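Local structure of purine catabolism protein pucG (3ISL) at residues R12-P24 with R363-V376. The protein catalyses the pyridoxal-phosphate-dependent transfer of the amino group of (S)-ureidoglycine to glyoxylate, giving oxalurate and glycine in purine catabolism. Residues are numbered along the deposited sequence; the frame is centred on the assembly and turned at random.
Sequences RTIMTPGPVEVDP and RIGTMGYSCRKENV
Glu21 and Arg372 meet almost at right angles where the N-terminal segment of this class-V, fold-type I aminotransferase crosses the C-terminal chain from strand 361-365 to helix 373-389, a buried junction whose Met367 side chain lies about 4 Å from that of Lys198, the residue that can bind pyridoxal phosphate covalently but is not joined to it here. In a salt bridge, Arg372 NH1 meets Glu21 OE1 at 2.7 Å on its syn side, the carboxylate and guanidinium planes 72° apart. The same NH1 also donates to Tyr369 O, so two acceptors hold it, and Tyr369 CE2 lies over one guanidinium face, toward the rim. Glu21 OE2 turns its anti lone pair to Ile14 N at 2.8 Å, and one water joins OE2 to Arg372 NH2. With an alanine in place of Glu21, the Arg372 charge would probably lose this mate and Ile14 N its side-chain acceptor. Ser370 OG bridges two points of the 12-24 segment, donating to Ile14 O (2.7 Å) and accepting from Glu21 N. Bent at chi2 and chi3, the Met15 chain brings SD beside Ser370 O and CE against Val376 CG2. Tyr369, its CG anti to the backbone N (chi1 -171°), presents one ring face to two CH-pi contacts: Asp23 CA, and Pro24 CD 3.9 Å from the ring centroid.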
ATOM      1  N   ARG A  12      13.179  -1.906 -19.393  1.00 21.97           N
ATOM      2  CA  ARG A  12      13.428  -0.452 -19.615  1.00 20.23           C
ATOM      3  C   ARG A  12      14.728  -0.049 -19.007  1.00 19.23           C
ATOM      4  O   ARG A  12      15.280  -0.723 -18.131  1.00 17.71           O
ATOM      5  CB  ARG A  12      12.304   0.417 -18.982  1.00 19.70           C
ATOM      6  CG  ARG A  12      10.888   0.157 -19.507  1.00 18.56           C
ATOM      7  CD  ARG A  12      10.834   0.187 -20.986  1.00 18.30           C
ATOM      8  NE  ARG A  12       9.508   0.543 -21.516  1.00 20.72           N
ATOM      9  CZ  ARG A  12       9.186   0.486 -22.808  1.00 19.76           C
ATOM     10  NH1 ARG A  12      10.059  -0.013 -23.699  1.00 19.37           N
ATOM     11  NH2 ARG A  12       8.009   0.920 -23.215  1.00 13.99           N
ATOM     12  N   THR A  13      15.224   1.080 -19.491  1.00 20.31           N
ATOM     13  CA  THR A  13      16.316   1.778 -18.850  1.00 18.38           C
ATOM     14  C   THR A  13      15.668   2.958 -18.197  1.00 18.16           C
ATOM     15  O   THR A  13      15.295   3.883 -18.875  1.00 19.93           O
ATOM     16  CB  THR A  13      17.276   2.257 -19.907  1.00 18.76           C
ATOM     17  OG1 THR A  13      17.835   1.087 -20.523  1.00 21.45           O
ATOM     18  CG2 THR A  13      18.395   3.127 -19.296  1.00 16.77           C
ATOM     19  N   ILE A  14      15.566   2.980 -16.877  1.00 16.76           N
ATOM     20  CA  ILE A  14      14.748   4.015 -16.249  1.00 18.73           C
ATOM     21  C   ILE A  14      15.575   5.133 -15.649  1.00 18.43           C
ATOM     22  O   ILE A  14      16.330   4.940 -14.658  1.00 17.45           O
ATOM     23  CB  ILE A  14      13.788   3.489 -15.159  1.00 18.54           C
ATOM     24  CG1 ILE A  14      12.862   2.436 -15.773  1.00 20.68           C
ATOM     25  CG2 ILE A  14      12.953   4.693 -14.569  1.00 19.57           C
ATOM     26  CD1 ILE A  14      11.917   1.699 -14.715  1.00 18.52           C
ATOM     27  N   MET A  15      15.394   6.311 -16.246  1.00 16.77           N
ATOM     28  CA  MET A  15      16.155   7.459 -15.857  1.00 19.13           C
ATOM     29  C   MET A  15      15.230   8.649 -15.538  1.00 19.49           C
ATOM     30  O   MET A  15      15.549   9.798 -15.887  1.00 21.07           O
ATOM     31  CB  MET A  15      17.216   7.798 -16.988  1.00 17.77           C
ATOM     32  CG  MET A  15      18.411   6.733 -17.027  1.00 19.82           C
ATOM     33  SD  MET A  15      19.255   6.398 -15.406  1.00 21.05           S
ATOM     34  CE  MET A  15      20.639   7.542 -15.468  1.00 21.09           C
ATOM     35  N   THR A  16      14.103   8.369 -14.889  1.00 20.90           N
ATOM     36  CA  THR A  16      13.191   9.401 -14.390  1.00 20.76           C
ATOM     37  C   THR A  16      13.542   9.635 -12.908  1.00 20.93           C
ATOM     38  O   THR A  16      14.370   8.908 -12.354  1.00 21.54           O
ATOM     39  CB  THR A  16      11.766   8.889 -14.411  1.00 22.19           C
ATOM     40  OG1 THR A  16      11.641   7.776 -13.496  1.00 19.28           O
ATOM     41  CG2 THR A  16      11.350   8.467 -15.836  1.00 21.24           C
ATOM     42  N   PRO A  17      12.894  10.625 -12.263  1.00 21.17           N
ATOM     43  CA  PRO A  17      12.954  10.747 -10.799  1.00 20.98           C
ATOM     44  C   PRO A  17      12.046   9.801  -9.986  1.00 21.46           C
ATOM     45  O   PRO A  17      11.798  10.062  -8.810  1.00 22.47           O
ATOM     46  CB  PRO A  17      12.560  12.218 -10.546  1.00 21.30           C
ATOM     47  CG  PRO A  17      12.839  12.966 -11.839  1.00 19.56           C
ATOM     48  CD  PRO A  17      12.456  11.891 -12.909  1.00 19.46           C
ATOM     49  N   GLY A  18      11.588   8.697 -10.586  1.00 22.33           N
ATOM     50  CA  GLY A  18      10.836   7.673  -9.890  1.00 22.22           C
ATOM     51  C   GLY A  18       9.550   7.372 -10.613  1.00 22.81           C
ATOM     52  O   GLY A  18       8.978   8.253 -11.243  1.00 23.10           O
ATOM     53  N   PRO A  19       9.101   6.114 -10.549  1.00 22.90           N
ATOM     54  CA  PRO A  19       9.815   5.024  -9.910  1.00 22.35           C
ATOM     55  C   PRO A  19      10.996   4.523 -10.782  1.00 22.18           C
ATOM     56  O   PRO A  19      10.850   4.440 -12.026  1.00 20.16           O
ATOM     57  CB  PRO A  19       8.738   3.928  -9.797  1.00 23.82           C
ATOM     58  CG  PRO A  19       7.807   4.240 -10.958  1.00 23.84           C
ATOM     59  CD  PRO A  19       7.770   5.708 -11.036  1.00 22.87           C
ATOM     60  N   VAL A  20      12.117   4.174 -10.123  1.00 18.98           N
ATOM     61  CA  VAL A  20      13.298   3.737 -10.812  1.00 19.74           C
ATOM     62  C   VAL A  20      13.526   2.219 -10.787  1.00 19.31           C
ATOM     63  O   VAL A  20      12.703   1.459 -10.245  1.00 21.19           O
ATOM     64  CB  VAL A  20      14.552   4.543 -10.303  1.00 20.73           C
ATOM     65  CG1 VAL A  20      14.270   6.064 -10.451  1.00 20.39           C
ATOM     66  CG2 VAL A  20      14.868   4.190  -8.821  1.00 17.59           C
ATOM     67  N   GLU A  21      14.616   1.758 -11.359  1.00 20.83           N
ATOM     68  CA  GLU A  21      14.856   0.312 -11.483  1.00 22.01           C
ATOM     69  C   GLU A  21      15.169  -0.213 -10.096  1.00 22.05           C
ATOM     70  O   GLU A  21      15.766   0.498  -9.256  1.00 22.10           O
ATOM     71  CB  GLU A  21      16.071   0.055 -12.362  1.00 20.69           C
ATOM     72  CG  GLU A  21      15.903   0.291 -13.794  1.00 22.55           C
ATOM     73  CD  GLU A  21      17.224   0.419 -14.484  1.00 24.57           C
ATOM     74  OE1 GLU A  21      18.240  -0.208 -14.045  1.00 22.59           O
ATOM     75  OE2 GLU A  21      17.246   1.168 -15.467  1.00 22.73           O
ATOM     76  N   VAL A  22      14.793  -1.460  -9.850  1.00 22.22           N
ATOM     77  CA  VAL A  22      15.036  -2.156  -8.583  1.00 20.75           C
ATOM     78  C   VAL A  22      16.280  -3.029  -8.662  1.00 21.91           C
ATOM     79  O   VAL A  22      16.435  -3.812  -9.668  1.00 20.81           O
ATOM     80  CB  VAL A  22      13.791  -2.964  -8.275  1.00 22.79           C
ATOM     81  CG1 VAL A  22      13.935  -3.824  -7.036  1.00 20.58           C
ATOM     82  CG2 VAL A  22      12.658  -1.939  -8.036  1.00 23.64           C
ATOM     83  N   ASP A  23      17.147  -2.986  -7.634  1.00 20.40           N
ATOM     84  CA  ASP A  23      18.288  -3.930  -7.640  1.00 24.23           C
ATOM     85  C   ASP A  23      17.765  -5.376  -7.829  1.00 25.19           C
ATOM     86  O   ASP A  23      16.772  -5.757  -7.192  1.00 25.97           O
ATOM     87  CB  ASP A  23      19.124  -3.847  -6.324  1.00 25.60           C
ATOM     88  CG  ASP A  23      20.483  -4.608  -6.417  1.00 27.13           C
ATOM     89  OD1 ASP A  23      20.499  -5.844  -6.594  1.00 28.65           O
ATOM     90  OD2 ASP A  23      21.568  -3.996  -6.341  1.00 24.94           O
ATOM     91  N   PRO A  24      18.444  -6.183  -8.674  1.00 25.47           N
ATOM     92  CA  PRO A  24      18.136  -7.561  -8.877  1.00 25.75           C
ATOM     93  C   PRO A  24      18.119  -8.366  -7.594  1.00 26.27           C
ATOM     94  O   PRO A  24      17.330  -9.313  -7.510  1.00 25.00           O
ATOM     95  CB  PRO A  24      19.273  -8.024  -9.805  1.00 25.10           C
ATOM     96  CG  PRO A  24      19.441  -6.867 -10.674  1.00 26.15           C
ATOM     97  CD  PRO A  24      19.520  -5.771  -9.612  1.00 26.48           C
ATOM     98  N   ARG A 363      13.445  16.034 -17.019  1.00 25.06           N
ATOM     99  CA  ARG A 363      14.115  15.739 -15.767  1.00 25.60           C
ATOM    100  C   ARG A 363      14.749  14.354 -15.833  1.00 24.36           C
ATOM    101  O   ARG A 363      14.070  13.356 -16.034  1.00 23.40           O
ATOM    102  CB  ARG A 363      13.145  15.850 -14.578  1.00 25.18           C
ATOM    103  CG  ARG A 363      12.550  17.231 -14.431  1.00 28.05           C
ATOM    104  CD  ARG A 363      11.523  17.264 -13.329  1.00 29.79           C
ATOM    105  NE  ARG A 363      10.305  16.622 -13.762  1.00 31.36           N
ATOM    106  CZ  ARG A 363       9.561  15.836 -12.991  1.00 30.33           C
ATOM    107  NH1 ARG A 363       9.880  15.605 -11.734  1.00 28.08           N
ATOM    108  NH2 ARG A 363       8.468  15.302 -13.490  1.00 29.43           N
ATOM    109  N   ILE A 364      16.063  14.284 -15.639  1.00 23.85           N
ATOM    110  CA  ILE A 364      16.710  12.986 -15.731  1.00 23.45           C
ATOM    111  C   ILE A 364      17.095  12.645 -14.279  1.00 24.55           C
ATOM    112  O   ILE A 364      17.844  13.397 -13.665  1.00 24.40           O
ATOM    113  CB  ILE A 364      17.907  12.989 -16.632  1.00 23.17           C
ATOM    114  CG1 ILE A 364      17.523  13.545 -18.033  1.00 24.05           C
ATOM    115  CG2 ILE A 364      18.618  11.559 -16.659  1.00 20.37           C
ATOM    116  CD1 ILE A 364      18.661  13.593 -19.068  1.00 23.19           C
ATOM    117  N   GLY A 365      16.541  11.534 -13.770  1.00 22.63           N
ATOM    118  CA  GLY A 365      16.804  11.024 -12.408  1.00 23.56           C
ATOM    119  C   GLY A 365      18.049  10.154 -12.464  1.00 23.83           C
ATOM    120  O   GLY A 365      18.299   9.488 -13.506  1.00 25.70           O
ATOM    121  N   THR A 366      18.884  10.202 -11.424  1.00 23.54           N
ATOM    122  CA  THR A 366      20.042   9.278 -11.288  1.00 22.24           C
ATOM    123  C   THR A 366      19.908   8.817  -9.845  1.00 22.35           C
ATOM    124  O   THR A 366      20.611   9.299  -8.998  1.00 24.47           O
ATOM    125  CB  THR A 366      21.441   9.998 -11.488  1.00 22.74           C
ATOM    126  OG1 THR A 366      21.427  11.255 -10.800  1.00 23.93           O
ATOM    127  CG2 THR A 366      21.734  10.270 -12.952  1.00 20.98           C
ATOM    128  N   MET A 367      18.962   7.921  -9.566  1.00 21.37           N
ATOM    129  CA  MET A 367      18.627   7.506  -8.214  1.00 21.31           C
ATOM    130  C   MET A 367      18.829   6.004  -8.000  1.00 21.59           C
ATOM    131  O   MET A 367      18.362   5.205  -8.833  1.00 22.42           O
ATOM    132  CB  MET A 367      17.101   7.757  -7.964  1.00 21.22           C
ATOM    133  CG  MET A 367      16.684   9.274  -8.015  1.00 17.91           C
ATOM    134  SD  MET A 367      14.909   9.360  -8.056  1.00 22.73           S
ATOM    135  CE  MET A 367      14.644  10.983  -7.280  1.00 16.06           C
ATOM    136  N   GLY A 368      19.422   5.596  -6.856  1.00 20.03           N
ATOM    137  CA  GLY A 368      19.424   4.215  -6.526  1.00 20.80           C
ATOM    138  C   GLY A 368      20.105   3.333  -7.562  1.00 21.13           C
ATOM    139  O   GLY A 368      21.190   3.665  -8.085  1.00 22.02           O
ATOM    140  N   TYR A 369      19.473   2.212  -7.887  1.00 19.93           N
ATOM    141  CA  TYR A 369      20.090   1.232  -8.791  1.00 20.72           C
ATOM    142  C   TYR A 369      20.237   1.803 -10.210  1.00 21.50           C
ATOM    143  O   TYR A 369      21.082   1.354 -10.965  1.00 21.87           O
ATOM    144  CB  TYR A 369      19.238  -0.038  -8.847  1.00 22.58           C
ATOM    145  CG  TYR A 369      19.971  -1.140  -9.598  1.00 23.86           C
ATOM    146  CD1 TYR A 369      21.094  -1.780  -9.009  1.00 25.73           C
ATOM    147  CD2 TYR A 369      19.601  -1.489 -10.878  1.00 24.70           C
ATOM    148  CE1 TYR A 369      21.795  -2.753  -9.679  1.00 27.36           C
ATOM    149  CE2 TYR A 369      20.324  -2.474 -11.585  1.00 31.73           C
ATOM    150  CZ  TYR A 369      21.427  -3.081 -10.979  1.00 29.20           C
ATOM    151  OH  TYR A 369      22.117  -4.075 -11.660  1.00 32.99           O
ATOM    152  N   SER A 370      19.333   2.711 -10.605  1.00 21.17           N
ATOM    153  CA  SER A 370      19.427   3.470 -11.878  1.00 22.68           C
ATOM    154  C   SER A 370      20.641   4.431 -11.964  1.00 22.37           C
ATOM    155  O   SER A 370      21.074   4.896 -13.089  1.00 24.88           O
ATOM    156  CB  SER A 370      18.114   4.272 -12.021  1.00 22.08           C
ATOM    157  OG  SER A 370      17.055   3.416 -12.516  1.00 22.22           O
ATOM    158  N   CYS A 371      21.199   4.749 -10.793  1.00 21.52           N
ATOM    159  CA  CYS A 371      22.319   5.675 -10.716  1.00 22.87           C
ATOM    160  C   CYS A 371      23.590   4.847 -10.937  1.00 23.05           C
ATOM    161  O   CYS A 371      24.294   4.480  -9.963  1.00 22.76           O
ATOM    162  CB  CYS A 371      22.335   6.378  -9.350  1.00 22.64           C
ATOM    163  SG  CYS A 371      23.624   7.606  -9.241  1.00 24.94           S
ATOM    164  N   ARG A 372      23.856   4.495 -12.201  1.00 22.50           N
ATOM    165  CA  ARG A 372      25.013   3.652 -12.472  1.00 24.04           C
ATOM    166  C   ARG A 372      25.582   3.985 -13.819  1.00 24.98           C
ATOM    167  O   ARG A 372      24.886   4.503 -14.703  1.00 26.57           O
ATOM    168  CB  ARG A 372      24.718   2.139 -12.292  1.00 23.00           C
ATOM    169  CG  ARG A 372      23.918   1.484 -13.478  1.00 22.13           C
ATOM    170  CD  ARG A 372      23.556   0.009 -13.081  1.00 22.18           C
ATOM    171  NE  ARG A 372      22.932  -0.678 -14.212  1.00 24.66           N
ATOM    172  CZ  ARG A 372      21.635  -0.629 -14.424  1.00 26.23           C
ATOM    173  NH1 ARG A 372      20.895   0.057 -13.545  1.00 25.94           N
ATOM    174  NH2 ARG A 372      21.065  -1.306 -15.435  1.00 24.42           N
ATOM    175  N   LYS A 373      26.883   3.733 -13.979  1.00 27.65           N
ATOM    176  CA  LYS A 373      27.556   4.220 -15.183  1.00 27.19           C
ATOM    177  C   LYS A 373      26.950   3.745 -16.491  1.00 26.21           C
ATOM    178  O   LYS A 373      26.867   4.527 -17.428  1.00 27.19           O
ATOM    179  CB  LYS A 373      29.009   3.860 -15.146  1.00 29.67           C
ATOM    180  CG  LYS A 373      29.347   2.445 -15.625  1.00 34.84           C
ATOM    181  CD  LYS A 373      30.876   2.175 -15.346  1.00 38.53           C
ATOM    182  CE  LYS A 373      31.667   3.140 -16.186  1.00 40.63           C
ATOM    183  NZ  LYS A 373      30.583   4.073 -16.713  1.00 41.43           N
ATOM    184  N   GLU A 374      26.464   2.504 -16.553  1.00 25.65           N
ATOM    185  CA  GLU A 374      25.866   1.979 -17.783  1.00 25.99           C
ATOM    186  C   GLU A 374      24.624   2.800 -18.229  1.00 25.83           C
ATOM    187  O   GLU A 374      24.435   3.076 -19.445  1.00 26.38           O
ATOM    188  CB  GLU A 374      25.483   0.474 -17.636  1.00 25.28           C
ATOM    189  CG  GLU A 374      26.728  -0.453 -17.435  1.00 27.75           C
ATOM    190  CD  GLU A 374      27.050  -0.686 -15.945  1.00 25.31           C
ATOM    191  OE1 GLU A 374      26.668   0.119 -15.054  1.00 21.74           O
ATOM    192  OE2 GLU A 374      27.682  -1.697 -15.662  1.00 29.24           O
ATOM    193  N   ASN A 375      23.794   3.164 -17.248  1.00 24.94           N
ATOM    194  CA  ASN A 375      22.537   3.900 -17.488  1.00 25.21           C
ATOM    195  C   ASN A 375      22.878   5.368 -17.837  1.00 25.62           C
ATOM    196  O   ASN A 375      22.284   5.991 -18.741  1.00 27.29           O
ATOM    197  CB  ASN A 375      21.648   3.889 -16.241  1.00 24.13           C
ATOM    198  CG  ASN A 375      20.714   2.796 -16.212  1.00 24.92           C
ATOM    199  OD1 ASN A 375      19.644   2.881 -15.548  1.00 26.61           O
ATOM    200  ND2 ASN A 375      21.040   1.728 -16.917  1.00 17.45           N
ATOM    201  N   VAL A 376      23.870   5.918 -17.140  1.00 25.09           N
ATOM    202  CA  VAL A 376      24.274   7.257 -17.460  1.00 23.37           C
ATOM    203  C   VAL A 376      24.810   7.324 -18.889  1.00 24.49           C
ATOM    204  O   VAL A 376      24.456   8.183 -19.651  1.00 23.98           O
ATOM    205  CB  VAL A 376      25.312   7.774 -16.456  1.00 24.73           C
ATOM    206  CG1 VAL A 376      26.020   8.960 -17.063  1.00 20.58           C
ATOM    207  CG2 VAL A 376      24.574   8.209 -15.182  1.00 22.38           C
TER
HETATM  208  O   HOH W   1      16.965   7.393 -11.893  1.00 20.21           O
HETATM  209  O   HOH W   2      19.018  -0.499 -17.118  1.00 21.31           O